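Local coordinates for protein cellulase IBT99 (Metagenomes, PDB 6WBT) that probably hydrolyses 6-phospho-alpha-glucosides as a family 4 glycosidase, using bound NAD and a manganese ion, at residues D191-D195 with H207-K211. Sequence-based numbering, arbitrary orientation.
Sequences DIESD and HVRCK
Arg209 reaches across an antiparallel beta hairpin, strands 192-197 and 202-210, to two acidic side chains on the neighbouring strand, Glu193 and Asp195. It meets Asp195 end-on with two nitrogens: NH1 lies 2.9 Å from OD1 and NH2 3.0 Å from OD2, both oxygens near the guanidinium plane, although the carboxylate itself is turned 45° from that plane. CG of Arg209 sits between its backbone N and carbonyl carbon (chi1 47°), and from there the extended chain passes over Glu193 O. NH1 also bonds to the anti lone pair of Glu193 OE2, at 3.2 Å. Both acids have further partners: Asp195 OD1 pairs with Arg339, and Glu193 OE2 with Arg337 of the second subunit, so the network continues into the subunit interface. A leucine in place of Arg209 would probably cost Asp195 its two-pronged partner, leaving it Arg339 alone of those named, and Glu193 OE2 its bond from within the hairpin. Beneath the side chains, Glu193 and Arg209 form a hydrogen-bonded pair, with Arg209 N donating to Glu193 O at 3.0 Å. On the other sheet face, Ile192 CD1 packs against CB of Cys210, which is disulfide-bonded to Cys187. A water accepts from Arg209 NE at 2.9 Å and donates weakly to Glu193 OE2.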
loop_
_atom_site.group_PDB
_atom_site.type_symbol
_atom_site.label_atom_id
_atom_site.label_comp_id
_atom_site.label_asym_id
_atom_site.label_seq_id
_atom_site.Cartn_x
_atom_site.Cartn_y
_atom_site.Cartn_z
ATOM N N ASP A 191 -18.026 -25.053 -21.942
ATOM C CA ASP A 191 -16.630 -24.916 -22.334
ATOM C C ASP A 191 -16.117 -23.487 -22.227
ATOM O O ASP A 191 -14.947 -23.244 -22.548
ATOM C CB ASP A 191 -16.436 -25.421 -23.766
ATOM C CG ASP A 191 -16.999 -26.814 -23.977
ATOM O OD1 ASP A 191 -17.014 -27.606 -23.013
ATOM O OD2 ASP A 191 -17.430 -27.114 -25.111
ATOM N N ILE A 192 -16.949 -22.547 -21.794
ATOM C CA ILE A 192 -16.564 -21.144 -21.734
ATOM C C ILE A 192 -15.998 -20.843 -20.354
ATOM O O ILE A 192 -16.366 -21.463 -19.349
ATOM C CB ILE A 192 -17.756 -20.223 -22.085
ATOM C CG1 ILE A 192 -17.288 -19.023 -22.913
ATOM C CG2 ILE A 192 -18.480 -19.749 -20.832
ATOM C CD1 ILE A 192 -16.759 -19.389 -24.287
ATOM N N GLU A 193 -15.064 -19.893 -20.318
ATOM C CA GLU A 193 -14.442 -19.437 -19.082
ATOM C C GLU A 193 -13.689 -18.154 -19.391
ATOM O O GLU A 193 -12.973 -18.080 -20.394
ATOM C CB GLU A 193 -13.498 -20.496 -18.496
ATOM C CG GLU A 193 -12.608 -19.975 -17.379
ATOM C CD GLU A 193 -11.864 -21.078 -16.650
ATOM O OE1 GLU A 193 -12.505 -22.070 -16.245
ATOM O OE2 GLU A 193 -10.633 -20.947 -16.472
ATOM N N SER A 194 -13.861 -17.149 -18.541
ATOM C CA SER A 194 -13.327 -15.827 -18.805
ATOM C C SER A 194 -12.672 -15.267 -17.554
ATOM O O SER A 194 -13.026 -15.629 -16.428
ATOM C CB SER A 194 -14.423 -14.869 -19.287
ATOM O OG SER A 194 -15.442 -14.739 -18.311
ATOM N N ASP A 195 -11.700 -14.388 -17.775
ATOM C CA ASP A 195 -11.079 -13.594 -16.726
ATOM C C ASP A 195 -11.784 -12.246 -16.645
ATOM O O ASP A 195 -12.030 -11.601 -17.669
ATOM C CB ASP A 195 -9.587 -13.396 -17.003
ATOM C CG ASP A 195 -8.848 -14.707 -17.182
ATOM O OD1 ASP A 195 -9.103 -15.645 -16.399
ATOM O OD2 ASP A 195 -8.017 -14.803 -18.110
ATOM N N HIS A 207 -9.990 -11.642 -20.673
ATOM C CA HIS A 207 -9.732 -12.760 -21.568
ATOM C C HIS A 207 -10.910 -13.719 -21.526
ATOM O O HIS A 207 -11.499 -13.940 -20.465
ATOM C CB HIS A 207 -8.445 -13.509 -21.190
ATOM C CG HIS A 207 -7.198 -12.697 -21.359
ATOM N ND1 HIS A 207 -6.518 -12.148 -20.293
ATOM C CD2 HIS A 207 -6.508 -12.343 -22.469
ATOM C CE1 HIS A 207 -5.462 -11.491 -20.739
ATOM N NE2 HIS A 207 -5.433 -11.593 -22.056
ATOM N N VAL A 208 -11.258 -14.277 -22.684
ATOM C CA VAL A 208 -12.314 -15.276 -22.803
ATOM C C VAL A 208 -11.782 -16.427 -23.644
ATOM O O VAL A 208 -11.123 -16.206 -24.666
ATOM C CB VAL A 208 -13.599 -14.694 -23.433
ATOM C CG1 VAL A 208 -14.701 -15.745 -23.461
ATOM C CG2 VAL A 208 -14.058 -13.457 -22.678
ATOM N N ARG A 209 -12.066 -17.656 -23.217
ATOM C CA ARG A 209 -11.550 -18.836 -23.893
ATOM C C ARG A 209 -12.616 -19.918 -23.948
ATOM O O ARG A 209 -13.319 -20.164 -22.964
ATOM C CB ARG A 209 -10.287 -19.364 -23.191
ATOM C CG ARG A 209 -10.418 -19.472 -21.682
ATOM C CD ARG A 209 -9.069 -19.677 -21.012
ATOM N NE ARG A 209 -9.163 -19.529 -19.562
ATOM C CZ ARG A 209 -9.032 -18.372 -18.921
ATOM N NH1 ARG A 209 -9.133 -18.328 -17.600
ATOM N NH2 ARG A 209 -8.798 -17.258 -19.600
ATOM N N CYS A 210 -12.733 -20.556 -25.111
ATOM C CA CYS A 210 -13.640 -21.678 -25.326
ATOM C C CYS A 210 -12.809 -22.945 -25.484
ATOM O O CYS A 210 -11.926 -23.004 -26.348
ATOM C CB CYS A 210 -14.516 -21.449 -26.557
ATOM S SG CYS A 210 -15.322 -22.942 -27.207
ATOM N N LYS A 211 -13.094 -23.949 -24.651
ATOM C CA LYS A 211 -12.344 -25.206 -24.644
ATOM C C LYS A 211 -10.851 -24.953 -24.450
ATOM O O LYS A 211 -10.001 -25.596 -25.069
ATOM C CB LYS A 211 -12.606 -26.016 -25.918
ATOM C CG LYS A 211 -13.966 -26.703 -25.944
ATOM C CD LYS A 211 -14.304 -27.269 -27.316
ATOM C CE LYS A 211 -13.361 -28.389 -27.724
ATOM N NZ LYS A 211 -13.744 -28.964 -29.046
HETATM O O HOH W 1 -9.797 -22.334 -19.226
#